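Local coordinates for protein Hcp1 family type VI secretion system effector (Yersinia pestis, PDB 3V4H) that probably serves as a secreted Hcp-type component of the type VI secretion system, assembling into six-subunit rings as Hcp proteins do, at residues A[55-60]-A[76-81]; A[105-110]-A[122-127]; A[129-134]-A[150-155]. All blocks are in the same frame, centred on the assembly; numbering follows the deposited sequence. Where two conformers were deposited one is given.

Contact 1 of 3, residues A[55-60]-A[76-81]; sequences NWDVAQ and SVSDFC
W56 lays the edge of its indole against V77 to D79 of the facing segment, where the strand breaks. With CG anti to the backbone N (chi1 -173°), the ring end comes nearer the other segment, and its NE1 donates to the S78 carbonyl oxygen at 2.6 Å. That oxygen lies 2° from the ring plane, whereas NE1 stands well above the plane of the carbonyl. V77 CG1 is the bump of the opposing side: it fits between W56 CZ2, a tight 3.2 Å away, and V58 CG2, at 3.8 Å from the same V77 CG1. V58 itself runs alongside V77 as a non-hydrogen-bonded antiparallel pair. At the other end the F80 side chain crosses W56 at about a right angle, F80 CD1 meeting W56 CB, the two rings oblique to one another.

Two ladders hold the segments: N55 pairs with C81 and A59 with S76 by reciprocal backbone bonds, the register slipping by one in between. S78 N to D57 O, 2.7 Å and almost straight at 170°, ties the irregular middle. Beyond 55-59 the sheet runs on into an antiparallel strand of a second subunit. The chemistry implies that the indole N-H, through a bent bond, finds a backbone acceptor where strand pairing lapses, so that a buried donor is satisfied while its carbon edge packs against V77.

Contact 2 of 3, residues A[105-110]-A[122-127]; sequences NVQFVL and TIKFTD
N105 meets the opposite strand through its backbone: its CA lies 3.5 Å from F125 O in a CA-H...O contact, while the side-chain amide is hydrogen-bonded to D34. V106 follows as a hydrogen-bonded pair with F125. V106 O accepts from F125 N at 2.8 Å, and V106 N returns a bond to F125 O. On the inner face V106 CG1 rests 3.9 Å from F125 CD2, the two side chains meeting at a slant, and the V106 carbonyl oxygen sits at the edge of the F125 ring.

Q107 lies on the other face, paired with K124 beside it. Its chain runs out extended, with CG anti to the backbone N (chi1 179°), alongside K124. K124 bends only at its end (chi4 -36°), which turns NZ onto a lone pair of Q107 OE1 in the plane of the amide, 3.1 Å away. F108 returns to the face of V106. Its N reaches I123 O at 2.8 Å and 174°, and I123 N bonds back to F108 O. F108 CB touches the edge of the F125 ring at CE2, 4.0 Å off, while the F108 and I123 side chains lie side by side, pointing the same way, with F108 CD2 nearest I123 CD1. V109, back on the face of Q107, packs CG2 on T122 CG2 at 3.7 Å.

The two strands form a hairpin, nearly antiparallel and regular in register, with strand 29-33 flanking 105-110 and strand 155-162 flanking 122-126. The chemistry divides by face: V106, F108, I123 and F125 supply hydrocarbon to the buried interior, whereas the Q107-K124 bond keeps polar ends engaged with each other on a face partly open to solvent.

Contact 3 of 3, residues A[129-134]-A[150-155]; sequences IITRVD and RFSFTK
A classic beta bulge sets T131 and R132 together opposite R150. Its evidence is in the backbone: T131 turns to psi -19°, and R150 O takes T131 N at 3.0 Å together with a weak, longer bond from R132 N. R150 N completes the pairing by donating to R132 O at 3.2 Å. T131 points its CB toward the other strand, which brings T131 OG1 to within 2.9 Å of R150 O, although the hydroxyl's hydrogen bond is to D79 on the neighbouring strand.

The bulge interrupts the hairpin of strands 128-138 and 146-152; the axes of 129-134 and 150-152 run at 146°. Before it the register is regular. S152 N donates to I129 O at 2.6 Å, and I129 CB touches S152 CB at 3.8 Å. I130 turns instead to the face of F151, where helix 90-99 covers it.

Past the bulge R132 and R150 run side by side, pointing the same way. The R132 chain bends at chi3 and brings its NH1 over one face of the R150 guanidinium, 2.8 Å from R150 NH1, with the planes 31° apart. Two donors so close should repel unless charge is compensated nearby; the salt bridge from R150 NE to E148 would offset part of it. R132 also packs on A59 of a third subunit, with whose strand 132-134 form an antiparallel ladder.

Contacts 1 and 3 share one sheet, joined where F80 O meets F151 N at 2.8 Å, and both flank it with edge strands that carry it on into neighbouring subunits. Contact 2 belongs to the other sheet and lies deepest, its centre about 6 Å from the centre of the chain, against about 10 Å and 13 Å for the centres of contacts 3 and 1. The sheets close on an aromatic core: F80 of contact 1 packs on F108 and F125 of contact 2, and F151 of contact 3 meets F125 edge-to-face. Pairing is regular in contact 2, but broken by a register shift in contact 1 and by a bulge in contact 3, where polar and charged side chains gather.

Contact 1 of 3, residues A[55-60]-A[76-81]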
ATOM      1  N   ASN A  55       6.223 -10.639 -17.388  1.00 39.85           N
ATOM      2  CA  ASN A  55       7.338  -9.887 -16.958  1.00 41.79           C
ATOM      3  C   ASN A  55       8.519 -10.832 -16.794  1.00 43.98           C
ATOM      4  O   ASN A  55       8.313 -12.029 -16.822  1.00 42.34           O
ATOM      5  CB  ASN A  55       7.039  -9.113 -15.675  1.00 45.90           C
ATOM      6  CG  ASN A  55       6.693 -10.033 -14.527  1.00 51.80           C
ATOM      7  OD1 ASN A  55       7.559 -10.718 -13.983  1.00 56.77           O
ATOM      8  ND2 ASN A  55       5.430 -10.058 -14.165  1.00 59.26           N
ATOM      9  N   TRP A  56       9.718 -10.257 -16.789  1.00 43.14           N
ATOM     10  CA  TRP A  56      10.977 -10.994 -16.775  1.00 47.87           C
ATOM     11  C   TRP A  56      12.066 -10.023 -16.469  1.00 49.21           C
ATOM     12  O   TRP A  56      12.044  -8.868 -16.951  1.00 48.54           O
ATOM     13  CB  TRP A  56      11.249 -11.583 -18.169  1.00 50.45           C
ATOM     14  CG  TRP A  56      12.427 -12.484 -18.135  1.00 48.85           C
ATOM     15  CD1 TRP A  56      12.708 -13.442 -17.184  1.00 52.77           C
ATOM     16  CD2 TRP A  56      13.571 -12.510 -19.056  1.00 54.50           C
ATOM     17  NE1 TRP A  56      13.903 -14.061 -17.455  1.00 53.84           N
ATOM     18  CE2 TRP A  56      14.474 -13.530 -18.557  1.00 55.16           C
ATOM     19  CE3 TRP A  56      13.911 -11.819 -20.200  1.00 58.52           C
ATOM     20  CZ2 TRP A  56      15.671 -13.841 -19.201  1.00 59.50           C
ATOM     21  CZ3 TRP A  56      15.129 -12.121 -20.835  1.00 58.07           C
ATOM     22  CH2 TRP A  56      15.976 -13.127 -20.351  1.00 62.72           C
ATOM     23  N   ASP A  57      13.013 -10.412 -15.642  1.00 54.54           N
ATOM     24  CA  ASP A  57      14.174  -9.539 -15.438  1.00 57.52           C
ATOM     25  C   ASP A  57      15.482 -10.222 -15.196  1.00 58.02           C
ATOM     26  O   ASP A  57      15.546 -11.365 -14.860  1.00 55.59           O
ATOM     27  CB  ASP A  57      13.955  -8.557 -14.323  1.00 63.26           C
ATOM     28  CG  ASP A  57      13.724  -9.216 -13.046  1.00 65.90           C
ATOM     29  OD1 ASP A  57      13.666 -10.441 -13.086  1.00 62.22           O
ATOM     30  OD2 ASP A  57      13.575  -8.483 -12.029  1.00 67.03           O
ATOM     31  N   VAL A  58      16.510  -9.411 -15.354  1.00 60.73           N
ATOM     32  CA  VAL A  58      17.868  -9.799 -15.310  1.00 66.33           C
ATOM     33  C   VAL A  58      18.605  -8.663 -14.610  1.00 66.07           C
ATOM     34  O   VAL A  58      18.371  -7.461 -14.886  1.00 58.89           O
ATOM     35  CB  VAL A  58      18.353  -9.963 -16.764  1.00 70.41           C
ATOM     36  CG1 VAL A  58      19.849  -9.890 -16.848  1.00 70.12           C
ATOM     37  CG2 VAL A  58      17.803 -11.254 -17.364  1.00 71.31           C
ATOM     38  N   ALA A  59      19.503  -9.042 -13.721  1.00 67.57           N
ATOM     39  CA  ALA A  59      20.223  -8.095 -12.894  1.00 72.53           C
ATOM     40  C   ALA A  59      21.658  -8.566 -12.707  1.00 77.87           C
ATOM     41  O   ALA A  59      21.928  -9.769 -12.649  1.00 77.76           O
ATOM     42  CB  ALA A  59      19.536  -7.958 -11.546  1.00 73.37           C
ATOM     43  N   GLN A  60      22.577  -7.615 -12.617  1.00 82.22           N
ATOM     44  CA  GLN A  60      23.984  -7.931 -12.422  1.00 88.77           C
ATOM     45  C   GLN A  60      24.397  -7.436 -11.031  1.00 96.79           C
ATOM     46  O   GLN A  60      24.408  -6.237 -10.776  1.00102.42           O
ATOM     47  CB  GLN A  60      24.796  -7.276 -13.531  1.00 86.78           C
ATOM     48  CG  GLN A  60      26.183  -7.823 -13.681  1.00 94.91           C
ATOM     49  CD  GLN A  60      26.203  -9.260 -14.157  1.00 92.63           C
ATOM     50  OE1 GLN A  60      26.583 -10.159 -13.407  1.00 83.65           O
ATOM     51  NE2 GLN A  60      25.772  -9.485 -15.401  1.00 92.28           N
ATOM     52  N   SER A  76      22.021 -12.623 -12.736  1.00 77.34           N
ATOM     53  CA  SER A  76      20.848 -13.259 -12.120  1.00 79.59           C
ATOM     54  C   SER A  76      19.644 -13.017 -13.017  1.00 73.97           C
ATOM     55  O   SER A  76      19.249 -11.855 -13.230  1.00 70.94           O
ATOM     56  CB  SER A  76      20.546 -12.686 -10.723  1.00 82.73           C
ATOM     57  OG  SER A  76      21.417 -13.267  -9.753  1.00 90.23           O
ATOM     58  N   VAL A  77      19.077 -14.116 -13.513  1.00 71.03           N
ATOM     59  CA  VAL A  77      18.070 -14.127 -14.554  1.00 69.44           C
ATOM     60  C   VAL A  77      16.776 -14.687 -13.976  1.00 68.77           C
ATOM     61  O   VAL A  77      16.752 -15.829 -13.593  1.00 72.98           O
ATOM     62  CB  VAL A  77      18.514 -15.041 -15.706  1.00 68.93           C
ATOM     63  CG1 VAL A  77      17.497 -15.046 -16.827  1.00 71.45           C
ATOM     64  CG2 VAL A  77      19.889 -14.615 -16.225  1.00 76.31           C
ATOM     65  N   SER A  78      15.692 -13.910 -13.959  1.00 65.35           N
ATOM     66  CA  SER A  78      14.454 -14.413 -13.343  1.00 61.35           C
ATOM     67  C   SER A  78      13.693 -15.449 -14.198  1.00 58.80           C
ATOM     68  O   SER A  78      13.992 -15.656 -15.376  1.00 56.91           O
ATOM     69  CB  SER A  78      13.552 -13.260 -12.901  1.00 56.29           C
ATOM     70  OG  SER A  78      12.848 -12.662 -14.017  1.00 55.73           O
ATOM     71  N   ASP A  79      12.730 -16.122 -13.571  1.00 56.96           N
ATOM     72  CA  ASP A  79      11.805 -17.008 -14.248  1.00 55.14           C
ATOM     73  C   ASP A  79      11.040 -16.110 -15.158  1.00 50.20           C
ATOM     74  O   ASP A  79      10.901 -14.968 -14.818  1.00 47.21           O
ATOM     75  CB  ASP A  79      10.816 -17.612 -13.229  1.00 57.86           C
ATOM     76  CG  ASP A  79      11.438 -18.762 -12.433  1.00 62.34           C
ATOM     77  OD1 ASP A  79      12.514 -19.200 -12.820  1.00 66.14           O
ATOM     78  OD2 ASP A  79      10.836 -19.242 -11.451  1.00 66.34           O
ATOM     79  N   PHE A  80      10.618 -16.581 -16.320  1.00 49.82           N
ATOM     80  CA  PHE A  80       9.656 -15.811 -17.169  1.00 46.44           C
ATOM     81  C   PHE A  80       8.324 -16.053 -16.520  1.00 48.12           C
ATOM     82  O   PHE A  80       8.099 -17.144 -15.995  1.00 48.92           O
ATOM     83  CB  PHE A  80       9.655 -16.302 -18.622  1.00 46.27           C
ATOM     84  CG  PHE A  80       8.897 -15.399 -19.584  1.00 48.50           C
ATOM     85  CD1 PHE A  80       9.481 -14.261 -20.116  1.00 46.45           C
ATOM     86  CD2 PHE A  80       7.613 -15.708 -19.936  1.00 48.80           C
ATOM     87  CE1 PHE A  80       8.789 -13.484 -21.009  1.00 48.34           C
ATOM     88  CE2 PHE A  80       6.920 -14.919 -20.828  1.00 48.64           C
ATOM     89  CZ  PHE A  80       7.496 -13.797 -21.331  1.00 44.90           C
ATOM     90  N   CYS A  81       7.486 -14.996 -16.507  0.50 45.96           N
ATOM     91  CA  CYS A  81       6.162 -14.946 -15.898  0.50 46.68           C
ATOM     92  C   CYS A  81       5.156 -14.533 -16.964  0.50 43.40           C
ATOM     93  O   CYS A  81       5.459 -13.642 -17.792  0.50 41.37           O
ATOM     94  CB  CYS A  81       6.101 -13.860 -14.794  0.50 47.04           C
ATOM     95  SG  CYS A  81       6.931 -14.290 -13.226  0.50 50.80           S
TER

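Contact 2 of 3, residues A[105-110]-A[122-127]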
ATOM      1  N   ASN A 105      10.587 -26.516 -26.026  1.00 68.08           N
ATOM      2  CA  ASN A 105      10.570 -25.219 -26.679  1.00 67.46           C
ATOM      3  C   ASN A 105       9.337 -24.474 -26.223  1.00 63.52           C
ATOM      4  O   ASN A 105       8.262 -25.081 -26.109  1.00 61.10           O
ATOM      5  CB  ASN A 105      10.471 -25.369 -28.199  1.00 69.30           C
ATOM      6  CG  ASN A 105      11.648 -26.083 -28.800  1.00 74.53           C
ATOM      7  OD1 ASN A 105      12.696 -25.476 -28.985  1.00 79.29           O
ATOM      8  ND2 ASN A 105      11.489 -27.376 -29.127  1.00 75.06           N
ATOM      9  N   VAL A 106       9.522 -23.178 -25.957  1.00 61.32           N
ATOM     10  CA  VAL A 106       8.457 -22.241 -25.680  1.00 59.71           C
ATOM     11  C   VAL A 106       8.774 -21.004 -26.494  1.00 58.82           C
ATOM     12  O   VAL A 106       9.930 -20.555 -26.508  1.00 57.44           O
ATOM     13  CB  VAL A 106       8.397 -21.857 -24.190  1.00 60.13           C
ATOM     14  CG1 VAL A 106       7.383 -20.729 -23.955  1.00 56.08           C
ATOM     15  CG2 VAL A 106       8.033 -23.072 -23.338  1.00 60.30           C
ATOM     16  N   GLN A 107       7.762 -20.479 -27.183  1.00 57.05           N
ATOM     17  CA  GLN A 107       7.907 -19.282 -27.998  1.00 57.82           C
ATOM     18  C   GLN A 107       6.848 -18.221 -27.641  1.00 53.99           C
ATOM     19  O   GLN A 107       5.635 -18.452 -27.756  1.00 52.16           O
ATOM     20  CB  GLN A 107       7.833 -19.640 -29.486  1.00 63.94           C
ATOM     21  CG  GLN A 107       7.965 -18.415 -30.393  1.00 68.65           C
ATOM     22  CD  GLN A 107       7.453 -18.625 -31.812  1.00 73.40           C
ATOM     23  OE1 GLN A 107       8.242 -18.609 -32.755  1.00 73.41           O
ATOM     24  NE2 GLN A 107       6.114 -18.769 -31.975  1.00 74.59           N
ATOM     25  N   PHE A 108       7.331 -17.053 -27.241  1.00 51.20           N
ATOM     26  CA  PHE A 108       6.504 -15.919 -26.817  1.00 49.32           C
ATOM     27  C   PHE A 108       6.586 -14.807 -27.839  1.00 48.23           C
ATOM     28  O   PHE A 108       7.657 -14.484 -28.310  1.00 51.63           O
ATOM     29  CB  PHE A 108       6.991 -15.409 -25.482  1.00 49.50           C
ATOM     30  CG  PHE A 108       6.350 -14.121 -25.073  1.00 47.89           C
ATOM     31  CD1 PHE A 108       5.029 -14.098 -24.673  1.00 49.48           C
ATOM     32  CD2 PHE A 108       7.055 -12.944 -25.105  1.00 49.18           C
ATOM     33  CE1 PHE A 108       4.391 -12.908 -24.298  1.00 48.44           C
ATOM     34  CE2 PHE A 108       6.444 -11.755 -24.750  1.00 49.46           C
ATOM     35  CZ  PHE A 108       5.102 -11.736 -24.308  1.00 47.03           C
ATOM     36  N   VAL A 109       5.452 -14.279 -28.248  1.00 47.21           N
ATOM     37  CA  VAL A 109       5.413 -13.334 -29.347  1.00 46.92           C
ATOM     38  C   VAL A 109       4.534 -12.134 -29.007  1.00 45.66           C
ATOM     39  O   VAL A 109       3.366 -12.283 -28.518  1.00 46.60           O
ATOM     40  CB  VAL A 109       4.911 -14.025 -30.650  1.00 51.28           C
ATOM     41  CG1 VAL A 109       4.516 -12.996 -31.703  1.00 53.74           C
ATOM     42  CG2 VAL A 109       5.995 -14.976 -31.260  1.00 52.27           C
ATOM     43  N   LEU A 110       5.052 -10.939 -29.266  1.00 46.11           N
ATOM     44  CA  LEU A 110       4.222  -9.699 -29.271  1.00 46.15           C
ATOM     45  C   LEU A 110       4.030  -9.194 -30.659  1.00 49.20           C
ATOM     46  O   LEU A 110       4.968  -9.183 -31.456  1.00 48.98           O
ATOM     47  CB  LEU A 110       4.913  -8.578 -28.505  1.00 47.43           C
ATOM     48  CG  LEU A 110       5.467  -8.829 -27.100  1.00 48.88           C
ATOM     49  CD1 LEU A 110       6.283  -7.621 -26.691  1.00 51.47           C
ATOM     50  CD2 LEU A 110       4.380  -9.078 -26.059  1.00 51.23           C
ATOM     51  N   THR A 122      10.056 -11.473 -30.397  1.00 45.79           N
ATOM     52  CA  THR A 122       9.880 -12.882 -30.142  1.00 44.47           C
ATOM     53  C   THR A 122      10.934 -13.314 -29.162  1.00 46.89           C
ATOM     54  O   THR A 122      12.118 -12.947 -29.271  1.00 49.10           O
ATOM     55  CB  THR A 122       9.897 -13.710 -31.436  1.00 47.20           C
ATOM     56  OG1 THR A 122      11.213 -13.725 -31.955  1.00 59.98           O
ATOM     57  CG2 THR A 122       8.982 -13.133 -32.496  1.00 44.20           C
ATOM     58  N   ILE A 123      10.520 -14.066 -28.159  1.00 47.40           N
ATOM     59  CA  ILE A 123      11.481 -14.651 -27.227  1.00 47.03           C
ATOM     60  C   ILE A 123      11.231 -16.140 -27.249  1.00 49.26           C
ATOM     61  O   ILE A 123      10.095 -16.599 -27.076  1.00 51.15           O
ATOM     62  CB  ILE A 123      11.329 -14.155 -25.770  1.00 45.46           C
ATOM     63  CG1 ILE A 123      11.343 -12.640 -25.718  1.00 44.90           C
ATOM     64  CG2 ILE A 123      12.503 -14.678 -24.923  1.00 44.81           C
ATOM     65  CD1 ILE A 123      10.942 -12.016 -24.381  1.00 44.17           C
ATOM     66  N   LYS A 124      12.289 -16.899 -27.506  1.00 53.44           N
ATOM     67  CA  LYS A 124      12.174 -18.314 -27.584  1.00 55.21           C
ATOM     68  C   LYS A 124      13.001 -18.841 -26.429  1.00 57.76           C
ATOM     69  O   LYS A 124      14.090 -18.352 -26.206  1.00 52.82           O
ATOM     70  CB  LYS A 124      12.746 -18.800 -28.905  1.00 61.58           C
ATOM     71  CG  LYS A 124      12.125 -18.168 -30.154  1.00 63.65           C
ATOM     72  CD  LYS A 124      12.830 -18.698 -31.410  1.00 71.10           C
ATOM     73  CE  LYS A 124      12.501 -17.908 -32.674  1.00 72.83           C
ATOM     74  NZ  LYS A 124      11.095 -17.412 -32.729  1.00 70.50           N
ATOM     75  N   PHE A 125      12.453 -19.790 -25.678  1.00 58.93           N
ATOM     76  CA  PHE A 125      13.142 -20.392 -24.556  1.00 59.20           C
ATOM     77  C   PHE A 125      13.319 -21.883 -24.815  1.00 61.81           C
ATOM     78  O   PHE A 125      12.479 -22.505 -25.481  1.00 63.29           O
ATOM     79  CB  PHE A 125      12.365 -20.191 -23.241  1.00 56.71           C
ATOM     80  CG  PHE A 125      11.777 -18.828 -23.071  1.00 54.73           C
ATOM     81  CD1 PHE A 125      12.368 -17.888 -22.235  1.00 55.49           C
ATOM     82  CD2 PHE A 125      10.578 -18.499 -23.685  1.00 53.04           C
ATOM     83  CE1 PHE A 125      11.793 -16.647 -22.046  1.00 51.13           C
ATOM     84  CE2 PHE A 125      10.004 -17.249 -23.505  1.00 52.64           C
ATOM     85  CZ  PHE A 125      10.614 -16.320 -22.682  1.00 50.77           C
ATOM     86  N   THR A 126      14.411 -22.436 -24.278  1.00 59.30           N
ATOM     87  CA  THR A 126      14.742 -23.838 -24.395  1.00 64.07           C
ATOM     88  C   THR A 126      14.842 -24.533 -23.055  1.00 64.87           C
ATOM     89  O   THR A 126      15.372 -23.963 -22.102  1.00 62.56           O
ATOM     90  CB  THR A 126      16.099 -23.998 -25.066  1.00 64.74           C
ATOM     91  OG1 THR A 126      15.964 -23.544 -26.397  1.00 66.73           O
ATOM     92  CG2 THR A 126      16.559 -25.466 -25.086  1.00 69.39           C
ATOM     93  N   ASP A 127      14.352 -25.777 -23.018  1.00 65.27           N
ATOM     94  CA  ASP A 127      14.393 -26.617 -21.841  1.00 67.94           C
ATOM     95  C   ASP A 127      13.729 -25.943 -20.646  1.00 66.91           C
ATOM     96  O   ASP A 127      14.393 -25.578 -19.678  1.00 69.05           O
ATOM     97  CB  ASP A 127      15.835 -26.977 -21.517  1.00 73.29           C
ATOM     98  CG  ASP A 127      15.936 -28.168 -20.641  1.00 79.16           C
ATOM     99  OD1 ASP A 127      14.980 -28.975 -20.633  1.00 84.14           O
ATOM    100  OD2 ASP A 127      16.977 -28.310 -19.967  1.00 85.39           O
TER

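Contact 3 of 3, residues A[129-134]-A[150-155]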
ATOM      1  N   ILE A 129      10.994 -25.501 -17.444  1.00 61.18           N
ATOM      2  CA  ILE A 129      10.335 -26.181 -16.323  1.00 62.91           C
ATOM      3  C   ILE A 129       9.382 -25.189 -15.672  1.00 61.33           C
ATOM      4  O   ILE A 129       9.744 -24.043 -15.424  1.00 59.21           O
ATOM      5  CB  ILE A 129      11.336 -26.680 -15.279  1.00 66.28           C
ATOM      6  CG1 ILE A 129      12.267 -27.720 -15.914  1.00 68.76           C
ATOM      7  CG2 ILE A 129      10.614 -27.267 -14.064  1.00 68.80           C
ATOM      8  CD1 ILE A 129      13.366 -28.202 -14.998  1.00 69.97           C
ATOM      9  N   ILE A 130       8.153 -25.626 -15.449  1.00 62.27           N
ATOM     10  CA  ILE A 130       7.122 -24.804 -14.869  1.00 60.67           C
ATOM     11  C   ILE A 130       7.312 -24.815 -13.383  1.00 61.42           C
ATOM     12  O   ILE A 130       7.203 -25.848 -12.750  1.00 68.93           O
ATOM     13  CB  ILE A 130       5.732 -25.278 -15.294  1.00 62.58           C
ATOM     14  CG1 ILE A 130       5.632 -25.171 -16.816  1.00 63.00           C
ATOM     15  CG2 ILE A 130       4.626 -24.395 -14.673  1.00 54.89           C
ATOM     16  CD1 ILE A 130       4.430 -25.885 -17.364  1.00 69.49           C
ATOM     17  N   THR A 131       7.657 -23.651 -12.849  1.00 59.97           N
ATOM     18  CA  THR A 131       8.063 -23.479 -11.458  1.00 60.21           C
ATOM     19  C   THR A 131       6.933 -22.986 -10.546  1.00 61.78           C
ATOM     20  O   THR A 131       7.022 -23.117  -9.321  1.00 63.95           O
ATOM     21  CB  THR A 131       9.145 -22.425 -11.408  1.00 59.68           C
ATOM     22  OG1 THR A 131       8.640 -21.237 -12.072  1.00 55.95           O
ATOM     23  CG2 THR A 131      10.375 -22.955 -12.129  1.00 59.48           C
ATOM     24  N   ARG A 132       5.885 -22.420 -11.136  1.00 60.22           N
ATOM     25  CA  ARG A 132       4.754 -21.844 -10.355  1.00 62.70           C
ATOM     26  C   ARG A 132       3.453 -21.751 -11.145  1.00 56.52           C
ATOM     27  O   ARG A 132       3.464 -21.368 -12.298  1.00 53.48           O
ATOM     28  CB  ARG A 132       5.118 -20.470  -9.808  1.00 65.55           C
ATOM     29  CG  ARG A 132       4.764 -20.329  -8.330  1.00 76.32           C
ATOM     30  CD  ARG A 132       4.889 -18.891  -7.820  1.00 82.74           C
ATOM     31  NE  ARG A 132       6.144 -18.707  -7.079  1.00 94.05           N
ATOM     32  CZ  ARG A 132       6.582 -17.545  -6.591  1.00100.94           C
ATOM     33  NH1 ARG A 132       5.871 -16.429  -6.746  1.00101.06           N
ATOM     34  NH2 ARG A 132       7.737 -17.501  -5.931  1.00106.28           N
ATOM     35  N   VAL A 133       2.346 -22.151 -10.516  1.00 57.47           N
ATOM     36  CA  VAL A 133       0.997 -21.975 -11.058  1.00 54.93           C
ATOM     37  C   VAL A 133       0.067 -21.373  -9.990  1.00 57.24           C
ATOM     38  O   VAL A 133      -0.258 -22.043  -9.007  1.00 54.61           O
ATOM     39  CB  VAL A 133       0.374 -23.303 -11.540  1.00 57.65           C
ATOM     40  CG1 VAL A 133      -0.974 -23.006 -12.209  1.00 58.16           C
ATOM     41  CG2 VAL A 133       1.331 -24.075 -12.468  1.00 55.26           C
ATOM     42  N   ASP A 134      -0.357 -20.113 -10.177  1.00 54.00           N
ATOM     43  CA  ASP A 134      -1.222 -19.420  -9.206  1.00 58.39           C
ATOM     44  C   ASP A 134      -2.501 -19.091  -9.950  1.00 58.49           C
ATOM     45  O   ASP A 134      -2.417 -18.434 -10.981  1.00 56.73           O
ATOM     46  CB  ASP A 134      -0.606 -18.108  -8.724  1.00 62.91           C
ATOM     47  CG  ASP A 134       0.626 -18.293  -7.873  1.00 70.53           C
ATOM     48  OD1 ASP A 134       0.483 -18.680  -6.693  1.00 85.02           O
ATOM     49  OD2 ASP A 134       1.748 -18.017  -8.350  1.00 76.16           O
ATOM     50  N   ARG A 150       4.898 -19.035 -14.047  1.00 47.79           N
ATOM     51  CA  ARG A 150       6.326 -18.782 -14.082  1.00 53.66           C
ATOM     52  C   ARG A 150       7.083 -20.023 -14.518  1.00 51.24           C
ATOM     53  O   ARG A 150       6.667 -21.135 -14.198  1.00 54.67           O
ATOM     54  CB  ARG A 150       6.827 -18.446 -12.700  1.00 55.28           C
ATOM     55  CG  ARG A 150       6.024 -17.324 -12.116  1.00 59.76           C
ATOM     56  CD  ARG A 150       6.691 -16.678 -10.937  1.00 66.91           C
ATOM     57  NE  ARG A 150       5.820 -15.620 -10.432  1.00 75.15           N
ATOM     58  CZ  ARG A 150       6.103 -14.853  -9.391  1.00 79.60           C
ATOM     59  NH1 ARG A 150       7.243 -15.014  -8.724  1.00 82.18           N
ATOM     60  NH2 ARG A 150       5.238 -13.918  -9.019  1.00 82.50           N
ATOM     61  N   PHE A 151       8.177 -19.845 -15.249  1.00 51.24           N
ATOM     62  CA  PHE A 151       8.983 -21.005 -15.694  1.00 54.21           C
ATOM     63  C   PHE A 151      10.478 -20.768 -15.776  1.00 53.80           C
ATOM     64  O   PHE A 151      10.951 -19.635 -15.948  1.00 55.03           O
ATOM     65  CB  PHE A 151       8.445 -21.616 -17.001  1.00 53.65           C
ATOM     66  CG  PHE A 151       8.452 -20.688 -18.215  1.00 51.38           C
ATOM     67  CD1 PHE A 151       9.610 -20.434 -18.916  1.00 52.51           C
ATOM     68  CD2 PHE A 151       7.276 -20.180 -18.708  1.00 50.41           C
ATOM     69  CE1 PHE A 151       9.603 -19.660 -20.062  1.00 48.74           C
ATOM     70  CE2 PHE A 151       7.255 -19.388 -19.851  1.00 49.45           C
ATOM     71  CZ  PHE A 151       8.426 -19.150 -20.535  1.00 50.02           C
ATOM     72  N   SER A 152      11.197 -21.860 -15.552  1.00 58.81           N
ATOM     73  CA  SER A 152      12.650 -21.978 -15.688  1.00 58.38           C
ATOM     74  C   SER A 152      13.054 -22.139 -17.123  1.00 59.99           C
ATOM     75  O   SER A 152      12.247 -22.622 -17.896  1.00 64.12           O
ATOM     76  CB  SER A 152      13.089 -23.288 -15.051  1.00 59.98           C
ATOM     77  OG  SER A 152      13.799 -22.968 -13.919  1.00 61.82           O
ATOM     78  N   PHE A 153      14.318 -21.835 -17.457  1.00 59.99           N
ATOM     79  CA  PHE A 153      14.858 -22.182 -18.779  1.00 60.15           C
ATOM     80  C   PHE A 153      16.395 -22.198 -18.777  1.00 63.66           C
ATOM     81  O   PHE A 153      17.053 -21.568 -17.944  1.00 67.05           O
ATOM     82  CB  PHE A 153      14.279 -21.269 -19.884  1.00 56.47           C
ATOM     83  CG  PHE A 153      14.462 -19.805 -19.613  1.00 57.06           C
ATOM     84  CD1 PHE A 153      15.619 -19.138 -20.026  1.00 57.62           C
ATOM     85  CD2 PHE A 153      13.511 -19.099 -18.904  1.00 57.56           C
ATOM     86  CE1 PHE A 153      15.821 -17.804 -19.740  1.00 56.22           C
ATOM     87  CE2 PHE A 153      13.678 -17.743 -18.641  1.00 56.56           C
ATOM     88  CZ  PHE A 153      14.822 -17.096 -19.047  1.00 58.03           C
ATOM     89  N   THR A 154      16.985 -22.988 -19.667  1.00 65.04           N
ATOM     90  CA  THR A 154      18.439 -23.059 -19.739  1.00 65.76           C
ATOM     91  C   THR A 154      19.012 -22.092 -20.770  1.00 63.03           C
ATOM     92  O   THR A 154      20.132 -21.648 -20.617  1.00 66.34           O
ATOM     93  CB  THR A 154      18.902 -24.509 -19.984  1.00 71.44           C
ATOM     94  OG1 THR A 154      18.101 -25.070 -21.026  1.00 73.21           O
ATOM     95  CG2 THR A 154      18.706 -25.328 -18.714  1.00 71.52           C
ATOM     96  N   LYS A 155      18.242 -21.769 -21.810  1.00 60.64           N
ATOM     97  CA  LYS A 155      18.650 -20.816 -22.837  1.00 60.20           C
ATOM     98  C   LYS A 155      17.463 -20.001 -23.290  1.00 58.84           C
ATOM     99  O   LYS A 155      16.319 -20.436 -23.148  1.00 56.71           O
ATOM    100  CB  LYS A 155      19.203 -21.528 -24.068  1.00 63.77           C
ATOM    101  CG  LYS A 155      20.331 -22.489 -23.753  1.00 68.43           C
ATOM    102  CD  LYS A 155      20.968 -23.036 -25.017  1.00 73.19           C
ATOM    103  CE  LYS A 155      20.361 -24.351 -25.475  1.00 73.98           C
ATOM    104  NZ  LYS A 155      21.375 -25.083 -26.265  1.00 76.82           N
TER